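Local coordinates for protein fluoroacetyl-CoA thioesterase (Streptomyces cattleya, PDB 3KUV) that hydrolyses fluoroacetyl-CoA to fluoroacetate and coenzyme A as a homodimer, thereby conferring fluoroacetate resistance, and does not use acetyl-CoA as a substrate, at residues B[70-75]-B[116-121]; B[96-101]-B[121-126]. The protein carries 1 engineered substitution. All coordinates share one frame; numbering follows the deposited sequence.

Both contacts are built on strand 112-124, which pairs with 65-75 on one edge in interaction 1 and with 99-107 on the other in interaction 2. Their centres lie about 14 Å apart, and Ala121 belongs to both. The join between them is direct: Arg120 N is 2.9 Å from Leu100 O, a probable hydrogen bond, and Glu119 CG packs 3.4 Å from Arg99 NH2. Interaction 1 reaches the active site through Arg120, a substrate-binding residue whose side chain is about 3 Å at nearest from that of active-site Glu50. On the other face, an acetate ion meets Glu119 of interaction 1 and Arg99 of interaction 2.

Interaction 1 (B[70-75]-B[116-121]); sequences TAICVT and GTHERA
Ile72 and His118 form the tight, buried part of the contact. Their CA atoms are 4.4 Å apart, a non-hydrogen-bonded antiparallel pair, and the CD1 methyl of Ile72 approaches CD2 of the His118 imidazole obliquely at 3.9 Å. With CG anti to the backbone N (chi1 -180°), the His118 ring extends on the face shared with Ile72, where helix 42-57 covers it through Glu50 and Cys53. Arg120 lies on this face too, its CB directed away from 70-75. Its NH1 sits in the plane of the His118 ring, at the edge, and makes a salt bridge with active-site Glu50, while NE bonds to Ser67, so the substrate-binding guanidinium is held at two of its nitrogens.

The backbone ladder fits a hot dog fold, in which a curved antiparallel sheet wraps a central helix. Cys73 and Thr117 are a hydrogen-bonded pair, with Cys73 N to Thr117 O at 2.9 Å. Further along, a classic beta bulge sets Thr70 and Ala71 both opposite Glu119: Thr70 N reaches Glu119 O at 2.9 Å (161° at the hydrogen), whereas Ala71 N adds a weak bond to the same oxygen. The outer edge of 70-75 pairs antiparallel with a strand of the second subunit, and Cys73 SG is disulfide-bonded to Cys73 of that subunit.

The opposite face, bearing Ala71, Cys73, Thr117 and Glu119, is only partly buried. Glu119 folds back at chi2 (77°), bringing OE1 to 3.2 Å from Ala71 CB, and a bound acetate comes within about 3 Å of this side chain at nearest atoms. Thr117 OG1 lies 3.5 Å from Cys73 CB. Toward Ala121, a water 2.7 Å from Thr70 OG1 bridges, by a weak bond, to Arg120 O.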
loop_
_atom_site.group_PDB
_atom_site.type_symbol
_atom_site.label_atom_id
_atom_site.label_comp_id
_atom_site.label_asym_id
_atom_site.label_seq_id
_atom_site.Cartn_x
_atom_site.Cartn_y
_atom_site.Cartn_z
ATOM N N THR B 70 -3.133 9.277 5.643
ATOM C CA THR B 70 -2.015 10.230 5.594
ATOM C C THR B 70 -0.674 9.602 5.944
ATOM O O THR B 70 0.373 10.183 5.644
ATOM C CB THR B 70 -2.211 11.431 6.493
ATOM O OG1 THR B 70 -2.433 10.949 7.831
ATOM C CG2 THR B 70 -3.519 12.197 6.071
ATOM N N ALA B 71 -0.672 8.364 6.485
ATOM C CA ALA B 71 0.613 7.696 6.752
ATOM C C ALA B 71 0.311 6.273 7.050
ATOM O O ALA B 71 -0.732 5.935 7.595
ATOM C CB ALA B 71 1.377 8.300 7.923
ATOM N N ILE B 72 1.271 5.408 6.736
ATOM C CA ILE B 72 1.239 3.980 7.084
ATOM C C ILE B 72 2.646 3.496 7.402
ATOM O O ILE B 72 3.628 3.938 6.801
ATOM C CB ILE B 72 0.586 3.105 6.050
ATOM C CG1 ILE B 72 0.119 1.748 6.762
ATOM C CG2 ILE B 72 1.479 2.948 4.829
ATOM C CD1 ILE B 72 -1.137 1.184 6.370
ATOM N N CYS B 73 2.765 2.647 8.417
ATOM C CA CYS B 73 4.147 2.214 8.803
ATOM C C CYS B 73 3.990 0.768 9.274
ATOM O O CYS B 73 3.576 0.542 10.459
ATOM C CB CYS B 73 4.705 3.147 9.878
ATOM S SG CYS B 73 6.485 2.893 10.172
ATOM N N VAL B 74 4.171 -0.189 8.366
ATOM C CA VAL B 74 3.852 -1.610 8.685
ATOM C C VAL B 74 4.943 -2.558 8.222
ATOM O O VAL B 74 5.608 -2.287 7.180
ATOM C CB VAL B 74 2.468 -2.107 8.119
ATOM C CG1 VAL B 74 1.315 -1.370 8.815
ATOM C CG2 VAL B 74 2.384 -1.915 6.571
ATOM N N THR B 75 5.043 -3.687 8.895
ATOM C CA THR B 75 5.787 -4.775 8.342
ATOM C C THR B 75 4.927 -5.723 7.493
ATOM O O THR B 75 3.705 -5.636 7.525
ATOM C CB THR B 75 6.294 -5.669 9.502
ATOM O OG1 THR B 75 5.143 -6.116 10.267
ATOM C CG2 THR B 75 7.220 -4.816 10.379
ATOM N N GLY B 116 1.580 -2.618 12.477
ATOM C CA GLY B 116 2.178 -1.335 12.576
ATOM C C GLY B 116 1.107 -0.301 12.822
ATOM O O GLY B 116 0.209 -0.533 13.633
ATOM N N THR B 117 1.309 0.873 12.252
ATOM C CA THR B 117 0.484 2.036 12.530
ATOM C C THR B 117 -0.079 2.641 11.248
ATOM O O THR B 117 0.475 2.472 10.165
ATOM C CB THR B 117 1.255 3.130 13.307
ATOM O OG1 THR B 117 2.495 3.429 12.595
ATOM C CG2 THR B 117 1.618 2.685 14.763
ATOM N N HIS B 118 -1.172 3.393 11.376
ATOM C CA HIS B 118 -1.836 4.052 10.221
ATOM C C HIS B 118 -2.494 5.314 10.761
ATOM O O HIS B 118 -3.137 5.288 11.864
ATOM C CB HIS B 118 -2.941 3.143 9.679
ATOM C CG HIS B 118 -3.660 3.755 8.496
ATOM N ND1 HIS B 118 -5.038 3.780 8.305
ATOM C CD2 HIS B 118 -3.119 4.406 7.438
ATOM C CE1 HIS B 118 -5.311 4.376 7.146
ATOM N NE2 HIS B 118 -4.176 4.756 6.619
ATOM N N GLU B 119 -2.406 6.397 10.021
ATOM C CA GLU B 119 -3.121 7.664 10.405
ATOM C C GLU B 119 -3.982 8.093 9.251
ATOM O O GLU B 119 -3.640 7.851 8.072
ATOM C CB GLU B 119 -2.105 8.759 10.673
ATOM C CG GLU B 119 -1.293 8.503 12.010
ATOM C CD GLU B 119 -0.228 7.455 11.879
ATOM O OE1 GLU B 119 0.439 7.472 10.841
ATOM O OE2 GLU B 119 0.032 6.655 12.789
ATOM N N ARG B 120 -5.102 8.733 9.614
ATOM C CA ARG B 120 -6.077 9.242 8.662
ATOM C C ARG B 120 -6.491 10.663 8.998
ATOM O O ARG B 120 -6.346 11.099 10.114
ATOM C CB ARG B 120 -7.347 8.393 8.706
ATOM C CG ARG B 120 -7.017 6.886 8.351
ATOM C CD ARG B 120 -8.268 6.058 8.058
ATOM N NE ARG B 120 -8.967 6.475 6.847
ATOM C CZ ARG B 120 -8.537 6.281 5.603
ATOM N NH1 ARG B 120 -7.432 5.504 5.426
ATOM N NH2 ARG B 120 -9.137 6.791 4.524
ATOM N N ALA B 121 -7.017 11.383 8.013
ATOM C CA ALA B 121 -7.540 12.712 8.190
ATOM C C ALA B 121 -8.986 12.787 7.644
ATOM O O ALA B 121 -9.221 12.378 6.490
ATOM C CB ALA B 121 -6.696 13.757 7.451
HETATM O O HOH W 1 -3.728 12.447 9.648
#

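Interaction 2 (B[96-101]-B[121-126]); sequences EGRRLS and AVIHLE. With ACT (acetate ion), chain F.
Arg98 meets Val122 side-on, its guanidinium gripping a single carbonyl oxygen with two nitrogens: NE lies 3.1 Å and NH2 2.9 Å from Val122 O. Because two N-H groups converge on one oxygen, neither bond is straight (near 137° at each hydrogen), and the oxygen also stands about 21° out of the guanidinium plane. Apolar groups also touch the flat group. The methyl of Ala121 sits over one face, offset toward the rim, while CG2 of Ile123 approaches NH2 obliquely at 3.6 Å. A bend of the Arg98 chain at chi3 turns the guanidinium toward this carbonyl.

Main chain complements side chain here, because Val122 N returns a bond of 2.9 Å to Arg98 O. Val122 therefore contributes both its N-H and its C=O to one arginine. On the other side of that link, the side chains of Leu100 and Val122 cross obliquely, CD1 of Leu100 meeting CG2 of Val122 at 3.8 Å.

Arg99 takes another direction, on the face of the sheet it shares with Ala121. Extended from CG to NE, it carries its guanidinium edge-on to the bound acetate, with NH1 3.1 Å from OXT. Its NE forms a weak salt bridge, 3.5 Å long, with OE1 of Glu96. These two residues are the ends of a type II' turn with Gly97 at the positive-phi position (63°), the tight connection between strands 85-96 and 99-107.

Beyond the hairpin of 99-107 and 112-124, Leu100 packs on Val95 of strand 85-96, and Ile123 on Leu68 of strand 65-75 and on Phe36 of the second subunit. The strand then gives way to helix 125-135, whose first turn His124 caps at the N-cap position through ND1 to Lys127 N.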
loop_
_atom_site.group_PDB
_atom_site.type_symbol
_atom_site.label_atom_id
_atom_site.label_comp_id
_atom_site.label_asym_id
_atom_site.label_seq_id
_atom_site.Cartn_x
_atom_site.Cartn_y
_atom_site.Cartn_z
ATOM N N GLU B 96 -7.508 13.493 17.361
ATOM C CA GLU B 96 -7.062 14.911 17.634
ATOM C C GLU B 96 -7.634 15.745 16.480
ATOM O O GLU B 96 -6.992 15.811 15.410
ATOM C CB GLU B 96 -5.533 14.973 17.547
ATOM C CG GLU B 96 -4.630 14.464 18.710
ATOM C CD GLU B 96 -3.308 13.665 18.314
ATOM O OE1 GLU B 96 -2.910 13.456 17.105
ATOM O OE2 GLU B 96 -2.652 13.170 19.290
ATOM N N GLY B 97 -8.793 16.413 16.672
ATOM C CA GLY B 97 -9.381 17.189 15.556
ATOM C C GLY B 97 -9.736 16.226 14.421
ATOM O O GLY B 97 -10.428 15.237 14.606
ATOM N N ARG B 98 -9.201 16.529 13.249
ATOM C CA ARG B 98 -9.523 15.745 12.054
ATOM C C ARG B 98 -8.656 14.510 11.992
ATOM O O ARG B 98 -8.854 13.726 11.077
ATOM C CB ARG B 98 -9.276 16.581 10.804
ATOM C CG ARG B 98 -7.789 16.718 10.457
ATOM C CD ARG B 98 -7.372 17.633 9.287
ATOM N NE ARG B 98 -8.268 17.503 8.162
ATOM C CZ ARG B 98 -7.979 17.910 6.932
ATOM N NH1 ARG B 98 -6.766 18.435 6.673
ATOM N NH2 ARG B 98 -8.922 17.803 5.982
ATOM N N ARG B 99 -7.672 14.390 12.879
ATOM C CA ARG B 99 -6.648 13.302 12.759
ATOM C C ARG B 99 -6.997 12.122 13.635
ATOM O O ARG B 99 -7.232 12.243 14.860
ATOM C CB ARG B 99 -5.267 13.805 13.152
ATOM C CG ARG B 99 -4.158 12.698 13.007
ATOM C CD ARG B 99 -2.811 13.352 13.396
ATOM N NE ARG B 99 -1.854 12.445 13.969
ATOM C CZ ARG B 99 -0.885 11.866 13.287
ATOM N NH1 ARG B 99 -0.748 12.099 11.982
ATOM N NH2 ARG B 99 -0.042 11.063 13.918
ATOM N N LEU B 100 -7.026 10.905 13.068
ATOM C CA LEU B 100 -7.319 9.633 13.770
ATOM C C LEU B 100 -6.096 8.719 13.549
ATOM O O LEU B 100 -5.612 8.611 12.417
ATOM C CB LEU B 100 -8.611 8.914 13.330
ATOM C CG LEU B 100 -9.926 9.599 13.691
ATOM C CD1 LEU B 100 -10.230 10.701 12.699
ATOM C CD2 LEU B 100 -11.084 8.602 13.757
ATOM N N SER B 101 -5.600 8.084 14.596
ATOM C CA SER B 101 -4.375 7.283 14.570
ATOM C C SER B 101 -4.745 5.939 15.057
ATOM O O SER B 101 -5.529 5.757 16.065
ATOM C CB SER B 101 -3.334 7.871 15.523
ATOM O OG SER B 101 -2.910 9.217 15.139
ATOM N N ALA B 121 -7.017 11.383 8.013
ATOM C CA ALA B 121 -7.540 12.712 8.190
ATOM C C ALA B 121 -8.986 12.787 7.644
ATOM O O ALA B 121 -9.221 12.378 6.490
ATOM C CB ALA B 121 -6.696 13.757 7.451
ATOM N N VAL B 122 -9.898 13.305 8.457
ATOM C CA VAL B 122 -11.283 13.565 8.005
ATOM C C VAL B 122 -11.312 14.732 6.998
ATOM O O VAL B 122 -10.579 15.688 7.116
ATOM C CB VAL B 122 -12.131 13.943 9.213
ATOM C CG1 VAL B 122 -13.605 14.180 8.699
ATOM C CG2 VAL B 122 -12.168 12.759 10.226
ATOM N N ILE B 123 -12.093 14.512 5.954
ATOM C CA ILE B 123 -12.199 15.496 4.827
ATOM C C ILE B 123 -13.670 15.754 4.550
ATOM O O ILE B 123 -14.529 14.890 4.776
ATOM C CB ILE B 123 -11.460 15.103 3.542
ATOM C CG1 ILE B 123 -11.938 13.750 3.012
ATOM C CG2 ILE B 123 -9.908 15.174 3.721
ATOM C CD1 ILE B 123 -11.523 13.539 1.560
ATOM N N HIS B 124 -13.943 16.975 4.041
ATOM C CA HIS B 124 -15.283 17.255 3.493
ATOM C C HIS B 124 -15.221 16.787 2.030
ATOM O O HIS B 124 -14.405 17.340 1.250
ATOM C CB HIS B 124 -15.526 18.752 3.568
ATOM C CG HIS B 124 -16.904 19.125 3.086
ATOM N ND1 HIS B 124 -17.178 19.440 1.772
ATOM C CD2 HIS B 124 -18.107 19.093 3.726
ATOM C CE1 HIS B 124 -18.474 19.703 1.649
ATOM N NE2 HIS B 124 -19.062 19.485 2.814
ATOM N N LEU B 125 -15.934 15.708 1.662
ATOM C CA LEU B 125 -15.780 15.105 0.323
ATOM C C LEU B 125 -15.943 16.093 -0.858
ATOM O O LEU B 125 -15.099 16.097 -1.779
ATOM C CB LEU B 125 -16.743 13.861 0.099
ATOM C CG LEU B 125 -16.291 12.727 1.035
ATOM C CD1 LEU B 125 -17.409 11.663 1.043
ATOM C CD2 LEU B 125 -14.967 12.103 0.641
ATOM N N GLU B 126 -17.030 16.876 -0.827
ATOM C CA GLU B 126 -17.251 17.793 -1.966
ATOM C C GLU B 126 -16.199 18.856 -2.098
ATOM O O GLU B 126 -15.728 19.142 -3.211
ATOM C CB GLU B 126 -18.643 18.467 -1.824
ATOM C CG GLU B 126 -19.861 17.601 -2.210
ATOM C CD GLU B 126 -21.251 18.284 -1.896
ATOM O OE1 GLU B 126 -22.296 17.533 -1.961
ATOM O OE2 GLU B 126 -21.287 19.544 -1.601
HETATM C C ACT F . 2.612 10.199 11.091
HETATM O O ACT F . 3.471 10.528 10.138
HETATM O OXT ACT F . 1.352 10.203 10.802
HETATM C CH3 ACT F . 2.979 9.896 12.521
#